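Local atomic coordinates of ESX-5 secretion-associated protein EspG5 (Mycobacterium marinum, PDB entry 6VJ5), a protein that acts as a specific cytoplasmic chaperone for its cognate PE/PPE proteins, preventing aggregation of PE/PPE dimers and supporting secretion of LipY and PE31/PPE18. Residues A234-S240 / V285-Y291; E115-V119 / A130-G134. All blocks are in the same frame, centred on the assembly; numbering follows the deposited sequence.

How the contacts relate
Both contacts reach the same antiparallel sheet of the EspG fold, but they use it differently. Contact 2 lies inside the sheet: two neighbouring strands of a hairpin, 115-123 and 126-133, share straight backbone hydrogen bonds near the centre of the molecule. Contact 1 sits farther out: its centre lies about 14 Å from the centre of the chain, that of contact 2 about 8 Å. It joins strand 234-247 to the tail that follows helix 275-286; side-chain packing does most of the work there, with one weak hydrogen bond. Each mixes buried and exposed residues. Their nearest atoms are about 11 Å apart, and along the chain contact 2 is complete before contact 1 begins.

Contact 1: A234-S240 / V285-Y291; sequences AKGPSAS and VLDTLPY
S238 packs its CB against V285 O of helix 275-286, 3.3 Å away, while S238 OG lies beside V285 CG1 at 3.5 Å. The small hydroxyl side chain therefore meets both a backbone carbonyl and a methyl. A chi1 of 54° tucks OG back over its own main chain, from where it reaches S240 O at 2.9 Å within its own segment; it is also hydrogen-bonded to A227 N of strand 221-231. T288 OG1 is bonded to V285 O at 2.6 Å, coming in well off the C=O axis, and T288 N reaches the same oxygen from the same face of the carbonyl plane. T284 O is a further hydrogen-bond partner of this hydroxyl. T288 belongs to the type I turn L286-L289, and its CB faces the methyl of A239. The one hydrogen bond between the segments, A239 N to T288 O, is straight but weak at 3.4 Å.

Toward the start of the strand, the packing passes to L289, P290 and Y291. L289 sends CD2 to S238 N at 3.9 Å, and the P290 ring leans on the backbone of G236, a tight fit for the residue without a side chain. P290 CG also sits over the centre of the Y291 ring, covering one face, while Y291 OH extends to A234 CB at 3.6 Å. Q229 of strand 221-231 accepts from Y291 N, tying the tail to the neighbouring strand as well. Since S238 OG and T288 OG1 both find their hydrogen-bond partners outside the segment facing them, the tail is held to strand 234-247 mainly by van der Waals packing of side-chain carbons against backbone, with a single weak hydrogen bond across.

Contact 2: E115-V119 / A130-G134; sequences EFRVV and AVRVG
R117 and R132 face each other as a hydrogen-bonded pair in the antiparallel beta hairpin of strands 115-123 and 126-133, giving and taking through their backbones: R117 N to R132 O at 2.9 Å, and R132 N to R117 O at 2.7 Å. V119 and A130 form the next such pair, with V119 N to A130 O at 2.7 Å. The short strand axes run 169° apart in direction. Between these pairs, V118 and V131 are a non-hydrogen-bonded pair whose side chains run alongside each other, V118 CG2 to V131 CG2 at 3.7 Å. On the same face of the sheet, the F116 ring presents its edge to V133, whose CG2 lies in the ring plane, 3.7 Å from F116 CD2. Strand 83-91 flanks the hairpin beyond strand 115-123, pairing with F116 and V118.

The opposite face carries R117, V119, A130 and R132, and there both arginine side chains turn away from the partner strand. R117 bends at chi2 (142°) and brings NE to E115 OE1 at 2.6 Å, a salt bridge on the anti side of the carboxylate and clearly tilted out of its plane. R117 NH1 is held by E32 O, and the other carboxylate oxygen, E115 OE2, is bonded to G97 N, so the acid that positions R117 is itself held. R132 reaches out with a straight chain as far as NE, and R109 O and L33 O receive its NH2 and NH1. Its guanidinium also grips G134 side-on: R132 NE and NH2 both reach the single atom G134 O, NE at 2.9 Å, with that oxygen in the guanidinium plane.

Contact 1: A234-S240 / V285-Y291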
ATOM      1  N   ALA C 234      21.542  -5.767   6.251  1.00113.12           N
ATOM      2  CA  ALA C 234      21.164  -5.613   7.647  1.00105.83           C
ATOM      3  C   ALA C 234      21.381  -4.173   8.108  1.00 95.79           C
ATOM      4  O   ALA C 234      22.175  -3.422   7.535  1.00 97.85           O
ATOM      5  CB  ALA C 234      21.968  -6.572   8.527  1.00 95.36           C
ATOM      6  N   LYS C 235      20.667  -3.790   9.167  1.00 88.08           N
ATOM      7  CA  LYS C 235      20.727  -2.427   9.677  1.00 87.16           C
ATOM      8  C   LYS C 235      20.725  -2.444  11.200  1.00 81.23           C
ATOM      9  O   LYS C 235      20.374  -3.445  11.831  1.00 68.13           O
ATOM     10  CB  LYS C 235      19.555  -1.585   9.146  1.00 70.17           C
ATOM     11  CG  LYS C 235      18.211  -1.882   9.806  1.00105.13           C
ATOM     12  CD  LYS C 235      17.052  -1.569   8.861  1.00 93.13           C
ATOM     13  CE  LYS C 235      15.708  -1.567   9.582  1.00 98.71           C
ATOM     14  NZ  LYS C 235      15.043  -2.901   9.628  1.00111.21           N
ATOM     15  N   GLY C 236      21.136  -1.315  11.785  1.00 74.47           N
ATOM     16  CA  GLY C 236      21.177  -1.168  13.223  1.00 64.22           C
ATOM     17  C   GLY C 236      21.286   0.268  13.698  1.00 66.74           C
ATOM     18  O   GLY C 236      22.026   1.082  13.133  1.00 53.34           O
ATOM     19  N   PRO C 237      20.559   0.603  14.763  1.00 62.09           N
ATOM     20  CA  PRO C 237      20.620   1.956  15.317  1.00 57.81           C
ATOM     21  C   PRO C 237      21.747   2.090  16.333  1.00 51.92           C
ATOM     22  O   PRO C 237      22.302   1.104  16.824  1.00 55.06           O
ATOM     23  CB  PRO C 237      19.256   2.101  16.004  1.00 55.92           C
ATOM     24  CG  PRO C 237      19.033   0.720  16.567  1.00 62.01           C
ATOM     25  CD  PRO C 237      19.634  -0.252  15.539  1.00 67.94           C
ATOM     26  N   SER C 238      22.067   3.341  16.655  1.00 55.20           N
ATOM     27  CA  SER C 238      22.990   3.608  17.750  1.00 54.71           C
ATOM     28  C   SER C 238      22.354   3.171  19.064  1.00 51.58           C
ATOM     29  O   SER C 238      21.181   3.459  19.324  1.00 56.99           O
ATOM     30  CB  SER C 238      23.357   5.088  17.807  1.00 50.59           C
ATOM     31  OG  SER C 238      22.200   5.899  17.869  1.00 57.59           O
ATOM     32  N   ALA C 239      23.124   2.462  19.890  1.00 51.32           N
ATOM     33  CA  ALA C 239      22.603   2.001  21.170  1.00 54.07           C
ATOM     34  C   ALA C 239      22.231   3.163  22.077  1.00 56.52           C
ATOM     35  O   ALA C 239      21.432   2.986  23.002  1.00 58.35           O
ATOM     36  CB  ALA C 239      23.628   1.101  21.864  1.00 51.69           C
ATOM     37  N   SER C 240      22.773   4.350  21.814  1.00 58.27           N
ATOM     38  CA  SER C 240      22.573   5.524  22.645  1.00 52.64           C
ATOM     39  C   SER C 240      21.885   6.623  21.849  1.00 59.37           C
ATOM     40  O   SER C 240      22.070   6.743  20.635  1.00 56.17           O
ATOM     41  CB  SER C 240      23.912   6.046  23.182  1.00 60.61           C
ATOM     42  OG  SER C 240      23.771   7.347  23.718  1.00 61.12           O
ATOM     43  N   VAL C 285      27.028   8.912  20.542  1.00 62.82           N
ATOM     44  CA  VAL C 285      26.019   8.280  19.701  1.00 65.14           C
ATOM     45  C   VAL C 285      26.690   7.538  18.556  1.00 66.89           C
ATOM     46  O   VAL C 285      26.415   6.358  18.306  1.00 68.61           O
ATOM     47  CB  VAL C 285      25.030   9.340  19.182  1.00 66.49           C
ATOM     48  CG1 VAL C 285      24.164   8.761  18.079  1.00 55.31           C
ATOM     49  CG2 VAL C 285      24.181   9.879  20.325  1.00 65.30           C
ATOM     50  N   LEU C 286      27.596   8.220  17.850  1.00 66.62           N
ATOM     51  CA  LEU C 286      28.210   7.633  16.665  1.00 58.39           C
ATOM     52  C   LEU C 286      29.130   6.474  17.017  1.00 59.20           C
ATOM     53  O   LEU C 286      29.283   5.543  16.218  1.00 67.01           O
ATOM     54  CB  LEU C 286      28.984   8.705  15.898  1.00 60.92           C
ATOM     55  CG  LEU C 286      28.134   9.858  15.364  1.00 66.91           C
ATOM     56  CD1 LEU C 286      28.994  10.942  14.735  1.00 74.71           C
ATOM     57  CD2 LEU C 286      27.107   9.338  14.360  1.00 67.47           C
ATOM     58  N   ASP C 287      29.747   6.503  18.195  1.00 64.03           N
ATOM     59  CA  ASP C 287      30.645   5.422  18.580  1.00 66.61           C
ATOM     60  C   ASP C 287      29.905   4.210  19.125  1.00 57.49           C
ATOM     61  O   ASP C 287      30.543   3.183  19.382  1.00 64.54           O
ATOM     62  CB  ASP C 287      31.663   5.925  19.607  1.00 73.75           C
ATOM     63  CG  ASP C 287      32.623   6.946  19.018  1.00 79.73           C
ATOM     64  OD1 ASP C 287      32.786   6.956  17.780  1.00 80.63           O
ATOM     65  OD2 ASP C 287      33.215   7.733  19.786  1.00 87.44           O
ATOM     66  N   THR C 288      28.584   4.298  19.299  1.00 68.85           N
ATOM     67  CA  THR C 288      27.770   3.157  19.695  1.00 69.32           C
ATOM     68  C   THR C 288      27.067   2.505  18.509  1.00 63.02           C
ATOM     69  O   THR C 288      26.232   1.617  18.705  1.00 62.22           O
ATOM     70  CB  THR C 288      26.732   3.567  20.741  1.00 65.42           C
ATOM     71  OG1 THR C 288      25.937   4.653  20.244  1.00 61.90           O
ATOM     72  CG2 THR C 288      27.411   3.975  22.038  1.00 57.69           C
ATOM     73  N   LEU C 289      27.366   2.943  17.288  1.00 66.50           N
ATOM     74  CA  LEU C 289      26.838   2.281  16.109  1.00 69.80           C
ATOM     75  C   LEU C 289      27.384   0.856  16.019  1.00 71.83           C
ATOM     76  O   LEU C 289      28.508   0.581  16.457  1.00 71.13           O
ATOM     77  CB  LEU C 289      27.201   3.064  14.852  1.00 65.72           C
ATOM     78  CG  LEU C 289      26.380   4.333  14.635  1.00 61.11           C
ATOM     79  CD1 LEU C 289      27.060   5.247  13.641  1.00 63.26           C
ATOM     80  CD2 LEU C 289      24.984   3.963  14.161  1.00 61.03           C
ATOM     81  N   PRO C 290      26.619  -0.063  15.423  1.00 71.73           N
ATOM     82  CA  PRO C 290      27.005  -1.484  15.494  1.00 78.78           C
ATOM     83  C   PRO C 290      28.159  -1.864  14.581  1.00 82.09           C
ATOM     84  O   PRO C 290      28.884  -2.813  14.904  1.00 82.41           O
ATOM     85  CB  PRO C 290      25.713  -2.220  15.100  1.00 78.05           C
ATOM     86  CG  PRO C 290      24.989  -1.232  14.209  1.00 68.17           C
ATOM     87  CD  PRO C 290      25.311   0.138  14.769  1.00 67.00           C
ATOM     88  N   TYR C 291      28.351  -1.189  13.447  1.00 88.85           N
ATOM     89  CA  TYR C 291      29.301  -1.634  12.434  1.00 91.40           C
ATOM     90  C   TYR C 291      30.573  -0.786  12.405  1.00 93.71           C
ATOM     91  O   TYR C 291      31.198  -0.625  11.356  1.00 88.58           O
ATOM     92  CB  TYR C 291      28.641  -1.642  11.055  1.00 92.79           C
ATOM     93  CG  TYR C 291      27.326  -2.396  10.993  1.00 90.35           C
ATOM     94  CD1 TYR C 291      27.125  -3.552  11.740  1.00 84.94           C
ATOM     95  CD2 TYR C 291      26.280  -1.947  10.193  1.00 88.49           C
ATOM     96  CE1 TYR C 291      25.920  -4.239  11.688  1.00 88.09           C
ATOM     97  CE2 TYR C 291      25.076  -2.626  10.135  1.00 90.13           C
ATOM     98  CZ  TYR C 291      24.900  -3.770  10.884  1.00 90.00           C
ATOM     99  OH  TYR C 291      23.699  -4.442  10.824  1.00 85.62           O
TER

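Contact 2: E115-V119 / A130-G134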
ATOM      1  N   GLU C 115       7.054  20.306  15.336  1.00 52.79           N
ATOM      2  CA  GLU C 115       8.163  19.387  15.123  1.00 50.23           C
ATOM      3  C   GLU C 115       8.866  19.699  13.808  1.00 49.64           C
ATOM      4  O   GLU C 115       8.227  20.055  12.814  1.00 53.89           O
ATOM      5  CB  GLU C 115       7.674  17.929  15.134  1.00 53.62           C
ATOM      6  CG  GLU C 115       8.645  16.956  15.775  1.00 55.21           C
ATOM      7  CD  GLU C 115       8.090  15.547  15.892  1.00 54.71           C
ATOM      8  OE1 GLU C 115       8.571  14.659  15.164  1.00 63.72           O
ATOM      9  OE2 GLU C 115       7.180  15.322  16.720  1.00 48.06           O
ATOM     10  N   PHE C 116      10.189  19.572  13.832  1.00 47.64           N
ATOM     11  CA  PHE C 116      11.070  19.777  12.689  1.00 44.44           C
ATOM     12  C   PHE C 116      11.987  18.561  12.637  1.00 55.25           C
ATOM     13  O   PHE C 116      12.548  18.162  13.663  1.00 49.18           O
ATOM     14  CB  PHE C 116      11.855  21.085  12.841  1.00 56.29           C
ATOM     15  CG  PHE C 116      11.024  22.234  13.370  1.00 65.95           C
ATOM     16  CD1 PHE C 116      10.873  22.427  14.738  1.00 67.49           C
ATOM     17  CD2 PHE C 116      10.389  23.117  12.505  1.00 76.39           C
ATOM     18  CE1 PHE C 116      10.106  23.480  15.234  1.00 66.42           C
ATOM     19  CE2 PHE C 116       9.623  24.173  12.996  1.00 77.83           C
ATOM     20  CZ  PHE C 116       9.484  24.352  14.362  1.00 67.97           C
ATOM     21  N   ARG C 117      12.125  17.955  11.460  1.00 53.60           N
ATOM     22  CA  ARG C 117      12.811  16.672  11.330  1.00 51.23           C
ATOM     23  C   ARG C 117      13.981  16.803  10.369  1.00 52.55           C
ATOM     24  O   ARG C 117      13.795  17.177   9.206  1.00 55.31           O
ATOM     25  CB  ARG C 117      11.847  15.583  10.853  1.00 53.64           C
ATOM     26  CG  ARG C 117      11.134  14.853  11.988  1.00 54.36           C
ATOM     27  CD  ARG C 117       9.676  14.528  11.657  1.00 55.12           C
ATOM     28  NE  ARG C 117       9.038  13.836  12.774  1.00 56.13           N
ATOM     29  CZ  ARG C 117       8.932  12.513  12.886  1.00 62.78           C
ATOM     30  NH1 ARG C 117       9.405  11.714  11.936  1.00 59.08           N
ATOM     31  NH2 ARG C 117       8.343  11.989  13.951  1.00 69.77           N
ATOM     32  N   VAL C 118      15.177  16.478  10.857  1.00 45.45           N
ATOM     33  CA  VAL C 118      16.425  16.633  10.117  1.00 48.40           C
ATOM     34  C   VAL C 118      17.086  15.266   9.976  1.00 54.97           C
ATOM     35  O   VAL C 118      17.421  14.625  10.981  1.00 49.44           O
ATOM     36  CB  VAL C 118      17.382  17.616  10.812  1.00 53.16           C
ATOM     37  CG1 VAL C 118      18.736  17.610  10.116  1.00 50.20           C
ATOM     38  CG2 VAL C 118      16.798  19.011  10.855  1.00 54.67           C
ATOM     39  N   VAL C 119      17.316  14.843   8.736  1.00 51.27           N
ATOM     40  CA  VAL C 119      18.050  13.619   8.439  1.00 52.06           C
ATOM     41  C   VAL C 119      19.317  13.988   7.677  1.00 61.87           C
ATOM     42  O   VAL C 119      19.262  14.728   6.687  1.00 60.52           O
ATOM     43  CB  VAL C 119      17.195  12.622   7.636  1.00 49.60           C
ATOM     44  CG1 VAL C 119      17.988  11.366   7.326  1.00 62.66           C
ATOM     45  CG2 VAL C 119      15.936  12.277   8.408  1.00 55.69           C
ATOM     46  N   ALA C 130      18.277  16.163   4.487  1.00 62.77           N
ATOM     47  CA  ALA C 130      16.836  16.149   4.257  1.00 65.70           C
ATOM     48  C   ALA C 130      16.162  16.667   5.517  1.00 63.96           C
ATOM     49  O   ALA C 130      16.315  16.075   6.592  1.00 60.85           O
ATOM     50  CB  ALA C 130      16.341  14.743   3.905  1.00 50.41           C
ATOM     51  N   VAL C 131      15.430  17.773   5.390  1.00 52.44           N
ATOM     52  CA  VAL C 131      14.810  18.449   6.526  1.00 57.81           C
ATOM     53  C   VAL C 131      13.334  18.628   6.216  1.00 49.11           C
ATOM     54  O   VAL C 131      12.985  19.241   5.202  1.00 53.26           O
ATOM     55  CB  VAL C 131      15.462  19.813   6.815  1.00 64.50           C
ATOM     56  CG1 VAL C 131      14.708  20.558   7.915  1.00 53.33           C
ATOM     57  CG2 VAL C 131      16.931  19.628   7.173  1.00 64.08           C
ATOM     58  N   ARG C 132      12.473  18.117   7.090  1.00 53.36           N
ATOM     59  CA  ARG C 132      11.036  18.234   6.905  1.00 58.09           C
ATOM     60  C   ARG C 132      10.438  19.166   7.949  1.00 49.65           C
ATOM     61  O   ARG C 132      10.706  19.021   9.149  1.00 46.62           O
ATOM     62  CB  ARG C 132      10.336  16.875   6.975  1.00 51.28           C
ATOM     63  CG  ARG C 132       8.827  17.044   6.964  1.00 51.17           C
ATOM     64  CD  ARG C 132       8.052  15.774   6.689  1.00 46.15           C
ATOM     65  NE  ARG C 132       6.619  16.070   6.697  1.00 47.28           N
ATOM     66  CZ  ARG C 132       5.659  15.167   6.552  1.00 50.72           C
ATOM     67  NH1 ARG C 132       5.964  13.888   6.376  1.00 55.45           N
ATOM     68  NH2 ARG C 132       4.388  15.545   6.583  1.00 46.09           N
ATOM     69  N   VAL C 133       9.630  20.118   7.482  1.00 53.56           N
ATOM     70  CA  VAL C 133       8.871  21.033   8.327  1.00 44.10           C
ATOM     71  C   VAL C 133       7.461  21.111   7.758  1.00 47.51           C
ATOM     72  O   VAL C 133       7.287  21.377   6.565  1.00 59.77           O
ATOM     73  CB  VAL C 133       9.494  22.441   8.382  1.00 56.53           C
ATOM     74  CG1 VAL C 133       8.599  23.375   9.194  1.00 45.17           C
ATOM     75  CG2 VAL C 133      10.896  22.386   8.961  1.00 53.79           C
ATOM     76  N   GLY C 134       6.462  20.899   8.597  1.00 49.45           N
ATOM     77  CA  GLY C 134       5.107  20.851   8.084  1.00 53.94           C
ATOM     78  C   GLY C 134       5.013  19.746   7.049  1.00 63.36           C
ATOM     79  O   GLY C 134       5.296  18.573   7.318  1.00 52.60           O
TER